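Local atomic coordinates of DltD domain-containing protein (PDB entry 7D78), a protein that probably acts as a thioesterase that cyclises polyketide chains into medium-ring lactones. Residues A[51-57]-A[79-85]; A[44-50]-A[120-124]. One frame throughout, in Å; residues are numbered along the deposited sequence. Where two conformers were deposited one is given.

Interaction 1. Residues A[51-57]-A[79-85]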
loop_
_atom_site.group_PDB
_atom_site.type_symbol
_atom_site.label_atom_id
_atom_site.label_comp_id
_atom_site.label_asym_id
_atom_site.label_seq_id
_atom_site.Cartn_x
_atom_site.Cartn_y
_atom_site.Cartn_z
ATOM N N GLY A 51 7.368 15.644 29.727
ATOM C CA GLY A 51 5.939 15.434 29.660
ATOM C C GLY A 51 5.503 14.686 28.413
ATOM O O GLY A 51 6.318 14.345 27.545
ATOM N N PRO A 52 4.199 14.424 28.302
ATOM C CA PRO A 52 3.678 13.698 27.138
ATOM C C PRO A 52 3.886 14.484 25.853
ATOM O O PRO A 52 4.188 15.681 25.849
ATOM C CB PRO A 52 2.188 13.537 27.447
ATOM C CG PRO A 52 1.879 14.682 28.397
ATOM C CD PRO A 52 3.125 14.877 29.209
ATOM N N ALA A 53 3.729 13.782 24.731
ATOM C CA ALA A 53 3.889 14.406 23.423
ATOM C C ALA A 53 2.742 14.009 22.507
ATOM O O ALA A 53 2.334 12.845 22.479
ATOM C CB ALA A 53 5.233 14.018 22.783
ATOM N N ILE A 54 2.235 14.979 21.749
ATOM C CA ILE A 54 1.193 14.755 20.753
ATOM C C ILE A 54 1.792 15.075 19.393
ATOM O O ILE A 54 2.260 16.196 19.172
ATOM C CB ILE A 54 -0.048 15.624 21.012
ATOM C CG1 ILE A 54 -0.621 15.370 22.412
ATOM C CG2 ILE A 54 -1.080 15.405 19.920
ATOM C CD1 ILE A 54 -1.646 16.420 22.826
ATOM N N ILE A 55 1.785 14.098 18.487
ATOM C CA ILE A 55 2.275 14.285 17.121
ATOM C C ILE A 55 1.067 14.475 16.216
ATOM O O ILE A 55 0.216 13.583 16.122
ATOM C CB ILE A 55 3.127 13.092 16.656
ATOM C CG1 ILE A 55 4.424 12.997 17.463
ATOM C CG2 ILE A 55 3.442 13.207 15.145
ATOM C CD1 ILE A 55 5.027 11.570 17.483
ATOM N N MET A 56 0.982 15.633 15.556
ATOM C CA MET A 56 -0.187 16.028 14.775
ATOM C C MET A 56 0.121 15.918 13.284
ATOM O O MET A 56 1.045 16.572 12.791
ATOM C CB MET A 56 -0.610 17.463 15.112
ATOM C CG MET A 56 -0.991 17.681 16.580
ATOM S SD MET A 56 -1.301 19.425 16.954
ATOM C CE MET A 56 -2.842 19.699 16.084
ATOM N N THR A 57 -0.682 15.125 12.566
ATOM C CA THR A 57 -0.537 14.970 11.119
ATOM C C THR A 57 -1.593 15.802 10.402
ATOM O O THR A 57 -2.793 15.603 10.648
ATOM C CB THR A 57 -0.669 13.500 10.715
ATOM O OG1 THR A 57 0.411 12.733 11.278
ATOM C CG2 THR A 57 -0.607 13.364 9.191
ATOM N N GLY A 79 0.509 21.430 28.938
ATOM C CA GLY A 79 1.553 20.512 29.345
ATOM C C GLY A 79 1.918 19.430 28.349
ATOM O O GLY A 79 2.596 18.468 28.734
ATOM N N PHE A 80 1.505 19.553 27.087
ATOM C CA PHE A 80 1.796 18.553 26.061
ATOM C C PHE A 80 2.824 19.099 25.076
ATOM O O PHE A 80 2.545 20.082 24.379
ATOM C CB PHE A 80 0.527 18.155 25.306
ATOM C CG PHE A 80 -0.508 17.475 26.158
ATOM C CD1 PHE A 80 -0.462 16.104 26.364
ATOM C CD2 PHE A 80 -1.537 18.204 26.740
ATOM C CE1 PHE A 80 -1.419 15.470 27.153
ATOM C CE2 PHE A 80 -2.498 17.579 27.529
ATOM C CZ PHE A 80 -2.438 16.210 27.733
ATOM N N ASN A 81 4.006 18.476 25.023
ATOM C CA ASN A 81 4.859 18.648 23.847
ATOM C C ASN A 81 4.013 18.373 22.614
ATOM O O ASN A 81 3.271 17.392 22.579
ATOM C CB ASN A 81 6.045 17.681 23.846
ATOM C CG ASN A 81 6.999 17.877 25.006
ATOM O OD1 ASN A 81 7.812 18.810 25.028
ATOM N ND2 ASN A 81 6.961 16.942 25.940
ATOM N N THR A 82 4.112 19.240 21.609
ATOM C CA THR A 82 3.334 19.069 20.389
ATOM C C THR A 82 4.237 19.238 19.175
ATOM O O THR A 82 4.989 20.212 19.085
ATOM C CB THR A 82 2.159 20.059 20.326
ATOM O OG1 THR A 82 1.362 19.929 21.510
ATOM C CG2 THR A 82 1.284 19.744 19.130
ATOM N N TYR A 83 4.164 18.286 18.248
ATOM C CA TYR A 83 4.913 18.322 16.994
ATOM C C TYR A 83 3.920 18.363 15.842
ATOM O O TYR A 83 3.143 17.421 15.661
ATOM C CB TYR A 83 5.817 17.091 16.870
ATOM C CG TYR A 83 6.765 17.075 15.676
ATOM C CD1 TYR A 83 7.636 18.126 15.450
ATOM C CD2 TYR A 83 6.820 15.977 14.808
ATOM C CE1 TYR A 83 8.529 18.112 14.388
ATOM C CE2 TYR A 83 7.720 15.944 13.740
ATOM C CZ TYR A 83 8.571 17.025 13.532
ATOM O OH TYR A 83 9.474 17.034 12.480
ATOM N N ILE A 84 3.906 19.468 15.097
ATOM C CA ILE A 84 3.210 19.545 13.815
ATOM C C ILE A 84 4.266 19.475 12.725
ATOM O O ILE A 84 5.292 20.161 12.806
ATOM C CB ILE A 84 2.382 20.837 13.678
ATOM C CG1 ILE A 84 1.848 21.326 15.022
ATOM C CG2 ILE A 84 1.227 20.640 12.702
ATOM C CD1 ILE A 84 1.167 22.670 14.894
ATOM N N TYR A 85 4.028 18.659 11.703
ATOM C CA TYR A 85 5.040 18.450 10.677
ATOM C C TYR A 85 4.400 18.436 9.295
ATOM O O TYR A 85 3.202 18.174 9.138
ATOM C CB TYR A 85 5.827 17.133 10.917
ATOM C CG TYR A 85 4.985 15.890 10.668
ATOM C CD1 TYR A 85 4.147 15.388 11.657
ATOM C CD2 TYR A 85 4.999 15.250 9.429
ATOM C CE1 TYR A 85 3.346 14.267 11.427
ATOM C CE2 TYR A 85 4.203 14.140 9.181
ATOM C CZ TYR A 85 3.382 13.655 10.182
ATOM O OH TYR A 85 2.614 12.554 9.933
#

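Interaction 2. Residues A[44-50]-A[120-124]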
loop_
_atom_site.group_PDB
_atom_site.type_symbol
_atom_site.label_atom_id
_atom_site.label_comp_id
_atom_site.label_asym_id
_atom_site.label_seq_id
_atom_site.Cartn_x
_atom_site.Cartn_y
_atom_site.Cartn_z
ATOM N N PHE A 44 8.114 22.028 16.748
ATOM C CA PHE A 44 8.037 21.336 18.029
ATOM C C PHE A 44 7.771 22.364 19.118
ATOM O O PHE A 44 8.585 23.271 19.331
ATOM C CB PHE A 44 9.319 20.563 18.318
ATOM C CG PHE A 44 9.260 19.746 19.573
ATOM C CD1 PHE A 44 8.433 18.636 19.650
ATOM C CD2 PHE A 44 10.020 20.095 20.680
ATOM C CE1 PHE A 44 8.371 17.871 20.799
ATOM C CE2 PHE A 44 9.969 19.336 21.841
ATOM C CZ PHE A 44 9.140 18.220 21.904
ATOM N N TYR A 45 6.628 22.237 19.772
ATOM C CA TYR A 45 6.215 23.108 20.870
ATOM C C TYR A 45 6.541 22.375 22.172
ATOM O O TYR A 45 5.793 21.492 22.595
ATOM C CB TYR A 45 4.728 23.428 20.758
ATOM C CG TYR A 45 4.321 24.268 19.554
ATOM C CD1 TYR A 45 4.250 23.712 18.276
ATOM C CD2 TYR A 45 3.974 25.612 19.704
ATOM C CE1 TYR A 45 3.852 24.475 17.172
ATOM C CE2 TYR A 45 3.580 26.387 18.609
ATOM C CZ TYR A 45 3.520 25.810 17.346
ATOM O OH TYR A 45 3.131 26.568 16.262
ATOM N N ALA A 46 7.668 22.727 22.794
ATOM C CA ALA A 46 8.186 22.009 23.954
ATOM C C ALA A 46 7.516 22.484 25.240
ATOM O O ALA A 46 7.021 23.607 25.333
ATOM C CB ALA A 46 9.698 22.202 24.076
ATOM N N VAL A 47 7.508 21.612 26.244
ATOM C CA VAL A 47 7.100 21.997 27.587
ATOM C C VAL A 47 8.314 21.889 28.494
ATOM O O VAL A 47 9.299 21.210 28.184
ATOM C CB VAL A 47 5.933 21.147 28.130
ATOM C CG1 VAL A 47 4.732 21.249 27.198
ATOM C CG2 VAL A 47 6.372 19.698 28.325
ATOM N N ASP A 48 8.251 22.596 29.621
ATOM C CA ASP A 48 9.329 22.531 30.595
ATOM C C ASP A 48 9.336 21.165 31.265
ATOM O O ASP A 48 8.294 20.529 31.434
ATOM C CB ASP A 48 9.177 23.629 31.650
ATOM C CG ASP A 48 9.199 25.025 31.052
ATOM O OD1 ASP A 48 10.103 25.317 30.235
ATOM O OD2 ASP A 48 8.308 25.833 31.401
ATOM N N GLY A 49 10.527 20.711 31.642
ATOM C CA GLY A 49 10.624 19.426 32.309
ATOM C C GLY A 49 10.472 18.293 31.314
ATOM O O GLY A 49 11.025 18.322 30.210
ATOM N N LYS A 50 9.717 17.278 31.701
ATOM C CA LYS A 50 9.471 16.120 30.850
ATOM C C LYS A 50 7.985 15.822 30.896
ATOM O O LYS A 50 7.409 15.760 31.984
ATOM C CB LYS A 50 10.273 14.892 31.310
ATOM C CG LYS A 50 10.237 13.728 30.329
ATOM C CD LYS A 50 10.970 12.518 30.858
ATOM C CE LYS A 50 11.916 11.986 29.835
ATOM N NZ LYS A 50 13.016 11.134 30.390
ATOM N N LEU A 120 13.624 13.093 22.361
ATOM C CA LEU A 120 13.915 14.471 22.742
ATOM C C LEU A 120 13.911 14.620 24.268
ATOM O O LEU A 120 13.256 13.846 24.971
ATOM C CB LEU A 120 12.899 15.417 22.107
ATOM C CG LEU A 120 12.935 15.458 20.572
ATOM C CD1 LEU A 120 11.872 16.421 20.059
ATOM C CD2 LEU A 120 14.320 15.852 20.067
ATOM N N PRO A 121 14.647 15.607 24.803
ATOM C CA PRO A 121 14.832 15.685 26.271
ATOM C C PRO A 121 13.556 15.945 27.054
ATOM O O PRO A 121 13.420 15.446 28.182
ATOM C CB PRO A 121 15.827 16.848 26.444
ATOM C CG PRO A 121 16.450 17.051 25.101
ATOM C CD PRO A 121 15.436 16.628 24.083
ATOM N N SER A 122 12.617 16.705 26.499
ATOM C CA SER A 122 11.386 17.054 27.197
ATOM C C SER A 122 10.263 16.037 27.003
ATOM O O SER A 122 9.170 16.236 27.539
ATOM C CB SER A 122 10.899 18.433 26.734
ATOM O OG SER A 122 10.472 18.369 25.381
ATOM N N VAL A 123 10.495 14.960 26.261
ATOM C CA VAL A 123 9.428 14.053 25.853
ATOM C C VAL A 123 9.484 12.796 26.704
ATOM O O VAL A 123 10.550 12.192 26.874
ATOM C CB VAL A 123 9.538 13.712 24.357
ATOM C CG1 VAL A 123 8.508 12.663 23.977
ATOM C CG2 VAL A 123 9.364 14.989 23.523
ATOM N N ASP A 124 8.334 12.411 27.250
ATOM C CA ASP A 124 8.166 11.139 27.945
ATOM C C ASP A 124 7.829 10.082 26.896
ATOM O O ASP A 124 6.708 10.045 26.383
ATOM C CB ASP A 124 7.057 11.271 28.987
ATOM C CG ASP A 124 6.886 10.033 29.830
ATOM O OD1 ASP A 124 7.330 8.941 29.411
ATOM O OD2 ASP A 124 6.308 10.170 30.932
#

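Interaction 1. Residues A[51-57]-A[79-85]
P52 and N81 meet where strand 51-57 and strand 81-86 come together as parallel neighbours, the two strands of a beta-alpha-beta unit joined by helix 68-77. The segment axes approach to 4.6 Å, and the ladder is regular: I54 N donates to N81 O and I54 O receives Y83 N, while M56 N reaches Y83 O in an almost straight bond.

N81 shows how a side chain can reinforce the start of such a ladder. Its CB lies 3.4 Å from P52 O and 3.9 Å from A53 CB. CG, set beside the backbone N (chi1 -63°), stays 3.7 Å from P52 O, which lets ND2 donate to that oxygen at 3.0 Å from above the carbonyl plane and make a weak bond to G51 O. OD1 turns elsewhere, accepting from S122 OG and V47 N.

At this end the F80 ring is met obliquely by I54 CD1 and by P52 CG, 3.4 Å from F80 CD1. On the face where T82 and I84 meet helix 68-77, packing is mainly apolar, with M56 SD 3.4 Å from T82 CG2; T82 OG1 turns back to F80 O. At the far end Y85, its CG between the backbone N and the carbonyl carbon (chi1 70°), brings OH within 2.6 Å of T57 OG1 in a hydrogen bond.

Backbone bonds thus carry the pairing, with side-chain bonds added at its start and end. The N81 amide, engaged through both ND2 and OD1, is probably kept from turning, whereas M56 O is buried without a polar partner.

Interaction 2. Residues A[44-50]-A[120-124]
K50 and S122 run their backbones past each other with CA atoms 4.2 Å apart, linked by CA-H...O contacts, K50 CA to S122 O and S122 CA to G49 O, with no conventional hydrogen bond between the two segments; the backbone bonds of S122 and D124 go to G51, the next residue. A type I turn from L120 to V123, closed by V123 N on L120 O, presents S122 to the loop that follows strand 39-45.

Side chains add a small apolar cluster around F44. Its chi1 of -176° sends the ring toward the turn, where L120 CD1 sits over one face, 3.8 Å from the ring centroid and only 11° off the normal, in a CH-pi contact. V123 CG2 reaches F44 CZ at 3.6 Å, while S122 OG, whose polar partner is N81, lies at the ring edge, in plane. With an alanine here in place of the ring, L120 CD1 is likely to lose the face it rests on, and a gap would probably open beside V123 CG2.

In the alpha/beta hydrolase fold, this places the link between strands 39-45 and 51-57 against the connection leading from helix 103-118 into strand 127-133. Here S122 is the wedge: its CB lies 3.5 Å from both V47 O and G49 O. K50 lies across the other side of the turn, its chain bent at chi3 (-131°), with CE 3.3 Å from V123 O and CG near D124. K50 NZ stays 6.2 Å from D124 OD1, too far for a salt bridge, and that carboxylate oxygen bonds instead to S126 OG.

From the N terminus the chain makes strand 39-45 and its trailing loop, residues 44-50, then strand 51-57. Helix 68-77 carries it to residues 79-85, where interaction 1 closes the inner loop. Only after helix 103-118 does segment 120-124 close interaction 2, so the first loop is nested inside the second and they do not cross. The closures touch: N81 joins the two contacts, and Y45 N probably bonds T82 O, where strand 39-45 runs antiparallel to strand 81-86. Together they tie strands 39-45, 81-86 and 51-57, which lie side by side next to edge strand 28-33, to the turn that leads into strand 127-133.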